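Local structure of glycosyltransferase Gtf1 (Streptococcus pneumoniae, 4PQG) at residues A[30-35]-A[499-504]; A[239-244]-A[277-282]; A[293-298]-A[303-308]. The protein is a glycosyltransferase of the GT-B fold, with two parallel-sheet domains, an added extended antiparallel sheet, and UDP bound in the model. One frame throughout, in Å; residues are numbered along the deposited sequence.

Interaction 1. Residues A[30-35]-A[499-504]; sequences AYRAGV and EKWKKT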
# COMPACT_ATOMS: atom_id res chain seq x y z
N ALA A 30 6.58 -2.39 -4.14
CA ALA A 30 7.43 -1.46 -4.85
C ALA A 30 8.90 -1.76 -4.58
O ALA A 30 9.72 -1.74 -5.50
CB ALA A 30 7.08 -0.03 -4.51
N TYR A 31 9.25 -2.05 -3.32
CA TYR A 31 10.62 -2.49 -3.04
C TYR A 31 10.98 -3.72 -3.89
O TYR A 31 12.02 -3.73 -4.55
CB TYR A 31 10.84 -2.79 -1.56
CG TYR A 31 11.19 -1.58 -0.72
CD1 TYR A 31 12.49 -1.05 -0.72
CD2 TYR A 31 10.23 -0.98 0.10
CE1 TYR A 31 12.82 0.05 0.07
CE2 TYR A 31 10.55 0.13 0.89
CZ TYR A 31 11.84 0.64 0.87
OH TYR A 31 12.15 1.74 1.66
N ARG A 32 10.12 -4.74 -3.87
CA ARG A 32 10.32 -5.99 -4.63
C ARG A 32 10.51 -5.74 -6.13
O ARG A 32 11.37 -6.36 -6.77
CB ARG A 32 9.16 -6.95 -4.40
CG ARG A 32 9.45 -8.41 -4.74
CD ARG A 32 8.21 -9.27 -4.62
NE ARG A 32 7.62 -9.15 -3.28
CZ ARG A 32 6.31 -9.15 -3.03
NH1 ARG A 32 5.88 -9.00 -1.79
NH2 ARG A 32 5.44 -9.27 -4.03
N ALA A 33 9.72 -4.82 -6.67
CA ALA A 33 9.85 -4.42 -8.07
C ALA A 33 11.22 -3.84 -8.37
O ALA A 33 11.78 -4.09 -9.44
CB ALA A 33 8.76 -3.41 -8.44
N GLY A 34 11.75 -3.05 -7.43
CA GLY A 34 13.11 -2.51 -7.54
C GLY A 34 14.16 -3.60 -7.59
O GLY A 34 15.15 -3.49 -8.32
N VAL A 35 13.94 -4.65 -6.81
CA VAL A 35 14.84 -5.81 -6.79
C VAL A 35 14.77 -6.59 -8.10
O VAL A 35 15.81 -6.96 -8.67
CB VAL A 35 14.50 -6.78 -5.63
CG1 VAL A 35 15.23 -8.10 -5.82
CG2 VAL A 35 14.86 -6.16 -4.28
N GLU A 499 20.85 -11.03 -3.43
CA GLU A 499 21.35 -12.40 -3.34
C GLU A 499 20.31 -13.33 -2.76
O GLU A 499 20.24 -14.50 -3.16
CB GLU A 499 22.63 -12.45 -2.50
CG GLU A 499 23.87 -11.95 -3.24
CD GLU A 499 24.12 -12.74 -4.52
OE1 GLU A 499 24.12 -14.00 -4.46
OE2 GLU A 499 24.31 -12.11 -5.58
N LYS A 500 19.51 -12.84 -1.82
CA LYS A 500 18.44 -13.66 -1.25
C LYS A 500 17.39 -13.96 -2.31
O LYS A 500 16.92 -15.09 -2.43
CB LYS A 500 17.81 -12.98 -0.03
CG LYS A 500 18.79 -12.72 1.10
CD LYS A 500 18.10 -12.29 2.39
CE LYS A 500 19.10 -11.71 3.38
NZ LYS A 500 20.07 -12.74 3.88
N TRP A 501 17.04 -12.94 -3.10
CA TRP A 501 16.05 -13.10 -4.17
C TRP A 501 16.60 -13.95 -5.29
O TRP A 501 15.97 -14.95 -5.68
CB TRP A 501 15.55 -11.75 -4.67
CG TRP A 501 14.47 -11.16 -3.77
CD1 TRP A 501 14.56 -10.06 -2.93
CD2 TRP A 501 13.09 -11.65 -3.60
NE1 TRP A 501 13.38 -9.84 -2.27
CE2 TRP A 501 12.46 -10.76 -2.62
CE3 TRP A 501 12.35 -12.70 -4.14
CZ2 TRP A 501 11.14 -10.92 -2.22
CZ3 TRP A 501 11.02 -12.86 -3.72
CH2 TRP A 501 10.43 -11.99 -2.78
N LYS A 502 17.78 -13.60 -5.78
CA LYS A 502 18.50 -14.40 -6.76
C LYS A 502 18.52 -15.87 -6.36
O LYS A 502 18.11 -16.73 -7.14
CB LYS A 502 19.93 -13.86 -6.94
CG LYS A 502 20.64 -14.31 -8.21
CD LYS A 502 21.98 -13.58 -8.34
CE LYS A 502 22.91 -14.26 -9.33
NZ LYS A 502 22.48 -14.06 -10.75
N LYS A 503 18.94 -16.16 -5.13
CA LYS A 503 18.97 -17.54 -4.62
C LYS A 503 17.59 -18.22 -4.68
O LYS A 503 17.48 -19.37 -5.12
CB LYS A 503 19.51 -17.57 -3.18
CG LYS A 503 19.66 -18.95 -2.56
CD LYS A 503 20.08 -18.84 -1.09
CE LYS A 503 20.45 -20.19 -0.48
NZ LYS A 503 19.28 -21.10 -0.29
N THR A 504 16.56 -17.51 -4.23
CA THR A 504 15.19 -18.04 -4.22
C THR A 504 14.68 -18.24 -5.65
O THR A 504 14.04 -19.25 -5.95
CB THR A 504 14.22 -17.10 -3.45
OG1 THR A 504 14.87 -16.61 -2.27
CG2 THR A 504 12.95 -17.83 -3.05
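The indole of Trp501 reaches across to Val35 and Arg32 and so joins two helices of the GT-B fold: the C-terminal helix 494-508, which has come back to the N-terminal domain, and helix 24-38 near the start of the chain. The backbones stay well apart, with Val35 CA 7.8 Å from Trp501 CA, so the large ring spans most of the distance. On Trp501, CG stands anti to the carbonyl carbon (chi1 -81°), and this swings the ring off its own helix toward the other. Its five-membered part meets Val35, where CG1 comes to 3.6 Å from Trp501 CD1 and also touches Trp501 CG and CB; CG2 is a more distant neighbour of the same CD1. The two side chains run roughly at right angles, so the valine methyls meet the root of the indole while its far end continues to Arg32. There the arginine crosses the benzo end obliquely: Arg32 CG is 3.9 Å from Trp501 CZ2, and Arg32 CD and NE are each 4.0 Å from Trp501 CH2. Guanidinium and indole planes differ by 47°, too much for a stack. The arginine chain is extended until it bends at chi3 (-55°), and its charged end has other work: NH2 forms a salt bridge with Asp227 and a hydrogen bond with Asn13. Those partners anchor the buried guanidinium. The Arg32 side chain lies about 7 Å from the bound NAG and about 12 Å from UDP. Phe36 also meets the indole edge-to-face, and Ile284 of strand 282-285 adds a contact. One turn beyond Lys500, Thr504 OG1 donates to Lys500 O at 2.6 Å, and that oxygen takes the helical N-H of Thr504 from the opposite face of its carbonyl plane.

Interaction 2. Residues A[239-244]-A[277-282]; sequences EAQTAH and ADKVDF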
# COMPACT_ATOMS: atom_id res chain seq x y z
N GLU A 239 -5.26 -22.02 -9.98
CA GLU A 239 -4.63 -21.70 -11.25
C GLU A 239 -3.12 -21.57 -11.17
O GLU A 239 -2.43 -21.65 -12.19
CB GLU A 239 -5.23 -20.42 -11.85
CG GLU A 239 -6.72 -20.52 -12.13
CD GLU A 239 -7.05 -21.66 -13.08
OE1 GLU A 239 -6.30 -21.84 -14.07
OE2 GLU A 239 -8.04 -22.37 -12.83
N ALA A 240 -2.60 -21.37 -9.96
CA ALA A 240 -1.16 -21.24 -9.77
C ALA A 240 -0.45 -22.60 -9.65
O ALA A 240 0.78 -22.64 -9.68
CB ALA A 240 -0.85 -20.38 -8.55
N GLN A 241 -1.21 -23.68 -9.50
CA GLN A 241 -0.63 -25.01 -9.31
C GLN A 241 0.26 -25.47 -10.48
O GLN A 241 1.20 -26.23 -10.28
CB GLN A 241 -1.71 -26.06 -9.01
CG GLN A 241 -2.45 -25.82 -7.70
CD GLN A 241 -1.50 -25.60 -6.52
OE1 GLN A 241 -0.85 -26.54 -6.06
NE2 GLN A 241 -1.43 -24.36 -6.04
N THR A 242 -0.04 -24.99 -11.69
CA THR A 242 0.78 -25.33 -12.86
C THR A 242 2.08 -24.54 -12.89
O THR A 242 2.99 -24.90 -13.62
CB THR A 242 0.03 -25.17 -14.21
OG1 THR A 242 -0.48 -23.83 -14.34
CG2 THR A 242 -1.13 -26.17 -14.32
N ALA A 243 2.16 -23.47 -12.10
CA ALA A 243 3.41 -22.73 -11.92
C ALA A 243 3.97 -23.04 -10.53
O ALA A 243 3.89 -24.18 -10.07
CB ALA A 243 3.17 -21.23 -12.08
N HIS A 244 4.58 -22.05 -9.89
CA HIS A 244 4.89 -22.12 -8.46
C HIS A 244 4.15 -21.03 -7.75
O HIS A 244 3.90 -19.98 -8.33
CB HIS A 244 6.39 -21.98 -8.21
CG HIS A 244 7.23 -22.99 -8.95
ND1 HIS A 244 7.50 -24.22 -8.44
CD2 HIS A 244 7.84 -22.93 -10.20
CE1 HIS A 244 8.26 -24.90 -9.33
NE2 HIS A 244 8.48 -24.12 -10.40
N ALA A 277 -2.14 -24.77 3.11
CA ALA A 277 -0.68 -24.62 2.94
C ALA A 277 -0.06 -25.71 2.07
O ALA A 277 0.99 -25.49 1.48
CB ALA A 277 0.02 -24.56 4.30
N ASP A 278 -0.71 -26.86 1.99
CA ASP A 278 -0.28 -27.93 1.08
C ASP A 278 -0.22 -27.50 -0.40
O ASP A 278 0.48 -28.13 -1.19
CB ASP A 278 -1.18 -29.16 1.23
CG ASP A 278 -2.64 -28.84 0.97
OD1 ASP A 278 -3.16 -27.87 1.56
OD2 ASP A 278 -3.27 -29.55 0.15
N LYS A 279 -0.93 -26.43 -0.75
CA LYS A 279 -0.94 -25.92 -2.13
C LYS A 279 0.13 -24.86 -2.40
O LYS A 279 0.36 -24.47 -3.54
CB LYS A 279 -2.32 -25.34 -2.48
CG LYS A 279 -3.49 -26.32 -2.39
CD LYS A 279 -3.34 -27.53 -3.32
CE LYS A 279 -4.64 -28.33 -3.42
NZ LYS A 279 -5.22 -28.65 -2.09
N VAL A 280 0.78 -24.41 -1.33
CA VAL A 280 1.77 -23.34 -1.40
C VAL A 280 3.18 -23.94 -1.45
O VAL A 280 3.53 -24.76 -0.60
CB VAL A 280 1.65 -22.41 -0.16
CG1 VAL A 280 2.69 -21.31 -0.18
CG2 VAL A 280 0.25 -21.80 -0.08
N ASP A 281 3.98 -23.51 -2.43
CA ASP A 281 5.36 -23.96 -2.57
C ASP A 281 6.25 -23.43 -1.45
O ASP A 281 6.99 -24.19 -0.84
CB ASP A 281 5.91 -23.61 -3.94
CG ASP A 281 5.23 -24.39 -5.04
OD1 ASP A 281 5.43 -25.62 -5.11
OD2 ASP A 281 4.45 -23.80 -5.81
N PHE A 282 6.15 -22.13 -1.15
CA PHE A 282 6.77 -21.57 0.05
C PHE A 282 6.10 -20.31 0.58
O PHE A 282 5.51 -19.55 -0.18
CB PHE A 282 8.27 -21.33 -0.13
CG PHE A 282 8.62 -20.38 -1.24
CD1 PHE A 282 8.98 -19.07 -0.96
CD2 PHE A 282 8.67 -20.82 -2.57
CE1 PHE A 282 9.34 -18.20 -1.98
CE2 PHE A 282 9.03 -19.96 -3.59
CZ PHE A 282 9.37 -18.65 -3.30
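Asp281 OD2 presses against the backbone of His244, 3.2 Å from His244 CA, and this is the tight end of a contact between two loops that each lead into a strand. The oxygen is held there by the N-H of Leu245, the next residue along, to which it hydrogen-bonds. The imidazole turns its edge toward OD2, with ring and carboxylate planes 64° apart; His244 ND1 is 4.0 Å from Asp281 OD2, too far for a bond.

Asp281 is exposed even at this tight end, as are Gln241 and Lys279 on the looser side, which has few side-chain contacts but carries the one hydrogen bond between the segments. Gln241 bends at chi2 (-50°), which folds its amide across the lysine chain at about a right angle. Its NE2 donates to Lys279 O at 3.1 Å, nearly straight at the hydrogen and almost in the plane of its own amide. The same nitrogen also bonds to Phe237 O, so two carbonyls from separate parts of the chain fix the amide. Lys279 offers the amide its CB, 3.8 Å from Gln241 NE2, while its ammonium leads away to a salt bridge, Lys279 NZ to Asp278 OD2 at 3.1 Å.

Residues 240-243 form a type I turn that carries the chain from helix 233-240 into strand 244-248, and residues 277-282 join helix 271-275 to strand 282-285. The contact thus lies where two neighbouring parallel strands of the N-terminal sheet begin, with Asp281 and Leu245 already sharing a backbone hydrogen bond.

Interaction 3. Residues A[293-298]-A[303-308]; sequences VLQEQF and QHQPKI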
# COMPACT_ATOMS: atom_id res chain seq x y z
N VAL A 293 8.23 -18.77 14.68
CA VAL A 293 6.88 -18.77 15.26
C VAL A 293 5.90 -19.52 14.35
O VAL A 293 5.22 -20.44 14.78
CB VAL A 293 6.38 -17.33 15.53
CG1 VAL A 293 4.87 -17.32 15.79
CG2 VAL A 293 7.12 -16.73 16.71
N LEU A 294 5.88 -19.13 13.08
CA LEU A 294 4.95 -19.72 12.13
C LEU A 294 5.25 -21.21 11.93
O LEU A 294 4.33 -22.03 11.94
CB LEU A 294 5.00 -18.98 10.79
CG LEU A 294 3.97 -19.35 9.71
CD1 LEU A 294 2.53 -19.24 10.22
CD2 LEU A 294 4.18 -18.48 8.47
N GLN A 295 6.53 -21.55 11.78
CA GLN A 295 6.90 -22.97 11.62
C GLN A 295 6.34 -23.82 12.76
O GLN A 295 5.66 -24.83 12.53
CB GLN A 295 8.41 -23.16 11.46
CG GLN A 295 8.76 -24.51 10.85
CD GLN A 295 8.48 -24.56 9.36
OE1 GLN A 295 9.13 -23.88 8.59
NE2 GLN A 295 7.49 -25.38 8.95
N GLU A 296 6.61 -23.39 14.00
CA GLU A 296 6.09 -24.05 15.19
C GLU A 296 4.57 -24.19 15.16
O GLU A 296 4.03 -25.23 15.53
CB GLU A 296 6.50 -23.29 16.47
CG GLU A 296 8.01 -23.30 16.74
CD GLU A 296 8.43 -22.38 17.89
OE1 GLU A 296 7.60 -21.57 18.38
OE2 GLU A 296 9.60 -22.47 18.33
N GLN A 297 3.87 -23.13 14.73
CA GLN A 297 2.41 -23.18 14.74
C GLN A 297 1.86 -24.14 13.70
O GLN A 297 0.87 -24.81 13.95
CB GLN A 297 1.81 -21.77 14.62
CG GLN A 297 2.00 -20.95 15.88
CD GLN A 297 1.84 -19.46 15.65
OE1 GLN A 297 1.98 -18.97 14.52
NE2 GLN A 297 1.52 -18.74 16.70
N PHE A 298 2.51 -24.20 12.54
CA PHE A 298 2.13 -25.18 11.53
C PHE A 298 2.22 -26.61 12.09
O PHE A 298 1.31 -27.43 11.91
CB PHE A 298 2.96 -25.01 10.25
CG PHE A 298 2.32 -24.06 9.25
CD1 PHE A 298 1.03 -24.30 8.78
CD2 PHE A 298 3.00 -22.94 8.81
CE1 PHE A 298 0.42 -23.43 7.88
CE2 PHE A 298 2.41 -22.08 7.91
CZ PHE A 298 1.12 -22.32 7.44
N GLN A 303 -1.77 -30.15 9.92
CA GLN A 303 -1.14 -31.33 9.37
C GLN A 303 -0.17 -30.98 8.24
O GLN A 303 0.22 -31.86 7.48
CB GLN A 303 -2.22 -32.32 8.87
CG GLN A 303 -3.10 -32.91 9.97
CD GLN A 303 -2.32 -33.74 10.99
OE1 GLN A 303 -1.57 -34.66 10.63
NE2 GLN A 303 -2.50 -33.41 12.26
N HIS A 304 0.21 -29.71 8.12
CA HIS A 304 1.15 -29.27 7.09
C HIS A 304 2.49 -28.91 7.67
O HIS A 304 2.57 -28.44 8.80
CB HIS A 304 0.65 -28.02 6.34
CG HIS A 304 -0.78 -28.10 5.88
ND1 HIS A 304 -1.20 -28.99 4.97
CD2 HIS A 304 -1.89 -27.32 6.23
CE1 HIS A 304 -2.52 -28.81 4.75
NE2 HIS A 304 -2.94 -27.79 5.52
N GLN A 305 3.55 -29.10 6.89
CA GLN A 305 4.86 -28.58 7.26
C GLN A 305 5.46 -27.87 6.07
O GLN A 305 6.33 -28.41 5.39
CB GLN A 305 5.82 -29.67 7.77
CG GLN A 305 5.78 -29.93 9.27
CD GLN A 305 5.36 -28.73 10.14
OE1 GLN A 305 6.00 -27.66 10.18
NE2 GLN A 305 4.28 -28.93 10.85
N PRO A 306 4.99 -26.64 5.81
CA PRO A 306 5.37 -25.95 4.60
C PRO A 306 6.78 -25.38 4.70
O PRO A 306 7.32 -25.25 5.80
CB PRO A 306 4.34 -24.82 4.50
CG PRO A 306 3.94 -24.55 5.90
CD PRO A 306 4.18 -25.79 6.71
N LYS A 307 7.36 -25.07 3.55
CA LYS A 307 8.62 -24.37 3.48
C LYS A 307 8.37 -22.90 3.78
O LYS A 307 7.43 -22.30 3.26
CB LYS A 307 9.25 -24.53 2.10
CG LYS A 307 10.54 -23.75 1.94
CD LYS A 307 11.32 -24.15 0.70
CE LYS A 307 12.76 -23.66 0.83
NZ LYS A 307 13.56 -23.87 -0.40
N ILE A 308 9.22 -22.32 4.62
CA ILE A 308 9.09 -20.92 5.00
C ILE A 308 10.45 -20.25 4.86
O ILE A 308 11.42 -20.69 5.47
CB ILE A 308 8.59 -20.76 6.44
CG1 ILE A 308 7.23 -21.45 6.63
CG2 ILE A 308 8.55 -19.29 6.84
CD1 ILE A 308 6.73 -21.44 8.06
O HOH W 1 10.93 -24.04 6.43
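Phe298 and Pro306 make the closest apolar meeting here, a CH-pi contact in which Pro306 CG sits over one face of the phenyl ring, 3.6 Å from its centroid and displaced toward the CD2-CE2 rim. Ile308 CD1 approaches the same ring at its edge, 4.1 Å from Phe298 CD2, and also rests on Leu294 CG at 3.8 Å. The delta methyl therefore lodges between the phenylalanine, the leucine and the amide end of Gln295, with Ile308 CD1 3.5 Å from Gln295 OE1.

Beside this greasy patch runs a polar one, centred on the amide of Gln295. Its chain leaves with CG anti to the backbone N (chi1 -161°) and bends at chi2, which carries the amide over to the loop. Both hydrogens of NE2 are used: Gln295 NE2 gives one bond of 3.0 Å to Gln305 OE1 and another of 3.2 Å to Pro306 O. The second is the straighter of the two, lies almost within the Gln295 amide plane and reaches the proline oxygen in its carbonyl plane. On the other side of the amide, a water donates to Gln295 OE1 at 2.8 Å and accepts from Ile308 N at 3.0 Å. With both ends engaged, the amide is fixed in its rotation and ties down Gln305, Pro306 and, through the water, Ile308.

Further out, Phe274 meets the Phe298 ring edge-to-face, and Phe283 packs on both Phe298 and Pro306. At the turn of the chain, Thr302 OG1 links Phe298 O with the N-H of His304, whose NE2 is bonded to Thr275 O. The contact joins the middle of helix 288-301 to the return half of a beta-alpha-beta crossover, the connection into strand 308-310, an edge strand of the N-terminal parallel sheet beside strand 282-285.

All three contacts belong to the N-terminal parallel sheet and its helices. Interaction 2 precedes interaction 3 along the chain, and both fall between the two segments of interaction 1, which brings the last helix back to the first. Centres of interactions 2 and 3 lie 16 Å apart; those of 1 and 2 are separated by 20 Å, those of 1 and 3 by 23 Å. Strand 282-285 ties them together: Phe282 at its start touches Thr504 of interaction 1 and Lys307 of interaction 3, while Asp278 meets His304. Consecutive strand entries are thus packed side by side, and the C-terminal helix packs on Phe282 at the start of strand 282-285.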